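Local structure of endo-beta-1,4-xylanase Xyn10C (Pseudomonas cellulosa, 1GNY) at residues E6-M9 against A10-W13; F119-T122 against A123-V126. The protein binds xylan and xylooligosaccharides through this N-terminal family 15 carbohydrate-binding module and hydrolyses internal beta-1,4 linkages of xylan with its C-terminal domain. All coordinates share one frame; numbering follows the deposited sequence.

In the fold
Both contacts are local turns of the chain at the margins of the beta-sandwich of this family 15 carbohydrate-binding module. Contact 1 comes first and joins strand 2-6, in one sheet, to strand 14-17, at the outer margin of the five-stranded sheet; contact 2 follows much later and leads from the short strand 120-121 into strand 126-133, in the middle of that same sheet. The centres of contact 1 and contact 2 are about 19 Å apart and their nearest atoms about 9 Å, with no touch between them. Each turn therefore delivers a strand to the sheet shared by carbohydrate-binding residues: Asn16 soon follows contact 1, and Gln127 comes directly after contact 2.

Contact 1 (E6-M9 against A10-W13)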
loop_
_atom_site.group_PDB
_atom_site.type_symbol
_atom_site.label_atom_id
_atom_site.label_comp_id
_atom_site.label_asym_id
_atom_site.label_seq_id
_atom_site.Cartn_x
_atom_site.Cartn_y
_atom_site.Cartn_z
ATOM N N GLU A 6 13.358 3.674 2.652
ATOM C CA GLU A 6 12.800 4.415 1.494
ATOM C C GLU A 6 12.639 3.412 0.369
ATOM O O GLU A 6 13.619 2.862 -0.112
ATOM C CB GLU A 6 13.709 5.564 1.062
ATOM C CG GLU A 6 13.848 6.584 2.174
ATOM C CD GLU A 6 14.617 7.818 1.767
ATOM O OE1 GLU A 6 15.210 7.820 0.661
ATOM O OE2 GLU A 6 14.619 8.774 2.568
ATOM N N VAL A 7 11.404 3.176 -0.053
ATOM C CA VAL A 7 11.105 2.158 -1.063
ATOM C C VAL A 7 11.422 2.631 -2.492
ATOM O O VAL A 7 11.083 3.762 -2.904
ATOM C CB VAL A 7 9.607 1.720 -0.964
ATOM C CG1 VAL A 7 9.176 0.731 -2.078
ATOM C CG2 VAL A 7 9.300 1.132 0.413
ATOM N N ASP A 8 12.071 1.750 -3.249
ATOM C CA ASP A 8 12.382 2.002 -4.667
ATOM C C ASP A 8 11.079 2.126 -5.467
ATOM O O ASP A 8 10.233 1.238 -5.411
ATOM C CB ASP A 8 13.234 0.838 -5.207
ATOM C CG ASP A 8 13.820 1.096 -6.565
ATOM O OD1 ASP A 8 13.523 2.109 -7.214
ATOM O OD2 ASP A 8 14.648 0.286 -7.020
ATOM N N MET A 9 10.942 3.247 -6.165
ATOM C CA MET A 9 9.753 3.560 -6.967
ATOM C C MET A 9 9.943 3.311 -8.458
ATOM O O MET A 9 9.039 3.595 -9.249
ATOM C CB MET A 9 9.275 4.987 -6.721
ATOM C CG MET A 9 8.967 5.299 -5.248
ATOM S SD MET A 9 7.758 4.198 -4.482
ATOM C CE MET A 9 6.334 4.436 -5.538
ATOM N N ALA A 10 11.119 2.816 -8.836
ATOM C CA ALA A 10 11.429 2.500 -10.259
ATOM C C ALA A 10 11.592 1.013 -10.585
ATOM O O ALA A 10 11.738 0.653 -11.773
ATOM C CB ALA A 10 12.702 3.234 -10.689
ATOM N N ASN A 11 11.604 0.171 -9.553
ATOM C CA ASN A 11 11.740 -1.284 -9.677
ATOM C C ASN A 11 11.007 -1.980 -8.555
ATOM O O ASN A 11 10.759 -1.393 -7.503
ATOM C CB ASN A 11 13.208 -1.706 -9.521
ATOM C CG ASN A 11 14.144 -0.959 -10.445
ATOM O OD1 ASN A 11 14.322 -1.344 -11.610
ATOM N ND2 ASN A 11 14.769 0.107 -9.924
ATOM N N GLY A 12 10.675 -3.240 -8.786
ATOM C CA GLY A 12 10.137 -4.079 -7.742
ATOM C C GLY A 12 8.646 -4.016 -7.466
ATOM O O GLY A 12 8.171 -4.746 -6.597
ATOM N N TRP A 13 7.913 -3.195 -8.200
ATOM C CA TRP A 13 6.467 -3.137 -8.011
ATOM C C TRP A 13 5.711 -4.060 -8.969
ATOM O O TRP A 13 6.182 -4.382 -10.062
ATOM C CB TRP A 13 5.946 -1.721 -8.161
ATOM C CG TRP A 13 6.284 -0.764 -7.019
ATOM C CD1 TRP A 13 7.481 -0.145 -6.772
ATOM C CD2 TRP A 13 5.375 -0.280 -6.034
ATOM N NE1 TRP A 13 7.371 0.691 -5.686
ATOM C CE2 TRP A 13 6.083 0.624 -5.210
ATOM C CE3 TRP A 13 4.010 -0.525 -5.755
ATOM C CZ2 TRP A 13 5.486 1.273 -4.147
ATOM C CZ3 TRP A 13 3.418 0.132 -4.735
ATOM C CH2 TRP A 13 4.151 1.024 -3.920
#
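The Trp13 indole receives the carbonyl of Asp8 at its edge, the oxygen lying close to the ring plane. Met9 and Val7 reach the same ring obliquely. NE1 of Trp13 donates to Asp8 O at 2.9 Å, a clearly bent bond with an N-H...O angle of 135°. Met9 folds back on itself, bent about both its CB-CG and CG-SD bonds, which brings its thioether to the indole: CE lies 3.6 Å from Trp13 CZ2, and SD sits 4.7 Å from the centroid of the five-membered ring, an oblique Met-aromatic contact. Val7 crosses the indole at about a right angle, its CG1 4.0 Å from Trp13 NE1. The turn links strand 2-6 to strand 14-17, passing from one sheet of the sandwich to the other. Here Val7 and Trp13 both touch Val145 of strand 139-149 and also pack on strand 42-48, so the indole is buried between elements of the two sheets. The carboxylate of Asp8 works on the exposed side of the turn. With CG anti to the backbone N (chi1 -170°), it reaches forward along the chain and takes one N-H on each oxygen. Ala10 N meets Asp8 OD1 at 3.0 Å from above the carboxylate plane, the bond that defines an Asx turn. Asn11 ND2 approaches on the syn side of Asp8 OD2 at 2.9 Å, tilted out of the carboxylate plane, from an amide plane turned 67° against the carboxylate.

Contact 2 (F119-T122 against A123-V126); sequences FNQT and ARDV
Gln121 and Arg124 pair through the Gln121 side-chain amide, which meets both the N-H and the C=O of Arg124, much as a neighbouring strand would, and bridges the turn between strand 120-121 and strand 126-133 of the five-stranded sheet. Two hydrogen bonds make the bridge. Arg124 N donates to Gln121 OE1 at 2.9 Å, in the carbonyl plane and on a lone pair. In return, Gln121 NE2 gives a nearly straight bond of 2.8 Å to Arg124 O, which lies close to the amide plane. Because one backbone N-H and one backbone carbonyl are engaged together, the rotation of the amide is fixed. Gln121 CG stands between the backbone N and the carbonyl carbon (chi1 59°), and a further bend at chi2 (89°) carries the amide over to the returning chain. Gln121 NE2 also bonds to Thr52 OG1, tying the turn to strand 52-53.

Packing contacts close the mouth of the turn. Phe119 and Val126, both buried, cross at about a right angle, and this pair continues into the core through Ala80 and Leu82 of strand 75-82, touched by Phe119 and Val126 respectively. The two methyls of Val126 divide the work: CG2 packs against the Gln121 amide, 4.0 Å from Gln121 NE2, while CG1 approaches the edge of the Phe119 ring, 3.8 Å from CE1 and 4.1 Å from CD1.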
loop_
_atom_site.group_PDB
_atom_site.type_symbol
_atom_site.label_atom_id
_atom_site.label_comp_id
_atom_site.label_asym_id
_atom_site.label_seq_id
_atom_site.Cartn_x
_atom_site.Cartn_y
_atom_site.Cartn_z
ATOM N N PHE A 119 4.255 -9.929 12.406
ATOM C CA PHE A 119 5.175 -9.166 11.522
ATOM C C PHE A 119 6.642 -9.094 12.017
ATOM O O PHE A 119 7.502 -8.495 11.325
ATOM C CB PHE A 119 4.627 -7.792 11.172
ATOM C CG PHE A 119 3.488 -7.817 10.176
ATOM C CD1 PHE A 119 3.748 -7.924 8.824
ATOM C CD2 PHE A 119 2.167 -7.659 10.584
ATOM C CE1 PHE A 119 2.728 -7.945 7.900
ATOM C CE2 PHE A 119 1.136 -7.689 9.655
ATOM C CZ PHE A 119 1.401 -7.818 8.323
ATOM N N ASN A 120 6.914 -9.691 13.190
ATOM C CA ASN A 120 8.296 -9.896 13.686
ATOM C C ASN A 120 8.627 -11.372 13.454
ATOM O O ASN A 120 8.170 -12.212 14.205
ATOM C CB ASN A 120 8.453 -9.495 15.161
ATOM C CG ASN A 120 8.350 -7.988 15.365
ATOM O OD1 ASN A 120 8.193 -7.216 14.395
ATOM N ND2 ASN A 120 8.408 -7.550 16.632
ATOM N N GLN A 121 9.375 -11.654 12.381
ATOM C CA GLN A 121 9.528 -13.011 11.824
ATOM C C GLN A 121 10.631 -13.090 10.798
ATOM O O GLN A 121 11.038 -12.068 10.238
ATOM C CB GLN A 121 8.203 -13.498 11.197
ATOM C CG GLN A 121 7.646 -12.629 10.055
ATOM C CD GLN A 121 8.149 -13.022 8.688
ATOM O OE1 GLN A 121 8.120 -14.200 8.311
ATOM N NE2 GLN A 121 8.615 -12.023 7.921
ATOM N N THR A 122 11.093 -14.319 10.538
ATOM C CA THR A 122 12.226 -14.566 9.612
ATOM C C THR A 122 11.938 -15.362 8.341
ATOM O O THR A 122 12.708 -15.289 7.375
ATOM C CB THR A 122 13.367 -15.319 10.342
ATOM O OG1 THR A 122 12.850 -16.534 10.889
ATOM C CG2 THR A 122 13.903 -14.528 11.536
ATOM N N ALA A 123 10.859 -16.121 8.361
ATOM C CA ALA A 123 10.515 -17.061 7.281
ATOM C C ALA A 123 10.094 -16.472 5.922
ATOM O O ALA A 123 10.435 -17.007 4.870
ATOM C CB ALA A 123 9.419 -18.007 7.788
ATOM N N ARG A 124 9.341 -15.385 5.945
ATOM C CA ARG A 124 8.698 -14.882 4.714
ATOM C C ARG A 124 8.997 -13.441 4.353
ATOM O O ARG A 124 9.234 -12.615 5.219
ATOM C CB ARG A 124 7.194 -15.012 4.886
ATOM C CG ARG A 124 6.743 -16.440 5.144
ATOM C CD ARG A 124 5.245 -16.568 5.399
ATOM N NE ARG A 124 4.808 -17.947 5.625
ATOM C CZ ARG A 124 4.748 -18.917 4.708
ATOM N NH1 ARG A 124 5.069 -18.696 3.427
ATOM N NH2 ARG A 124 4.323 -20.135 5.064
ATOM N N ASP A 125 8.960 -13.155 3.058
ATOM C CA ASP A 125 8.966 -11.772 2.608
ATOM C C ASP A 125 7.564 -11.254 2.968
ATOM O O ASP A 125 6.615 -12.035 3.122
ATOM C CB ASP A 125 9.139 -11.653 1.103
ATOM C CG ASP A 125 10.514 -12.087 0.603
ATOM O OD1 ASP A 125 11.525 -11.935 1.328
ATOM O OD2 ASP A 125 10.664 -12.545 -0.573
ATOM N N VAL A 126 7.472 -9.947 3.111
ATOM C CA VAL A 126 6.190 -9.290 3.429
ATOM C C VAL A 126 5.791 -8.452 2.219
ATOM O O VAL A 126 6.554 -7.567 1.780
ATOM C CB VAL A 126 6.299 -8.456 4.689
ATOM C CG1 VAL A 126 5.041 -7.619 4.939
ATOM C CG2 VAL A 126 6.519 -9.375 5.871
#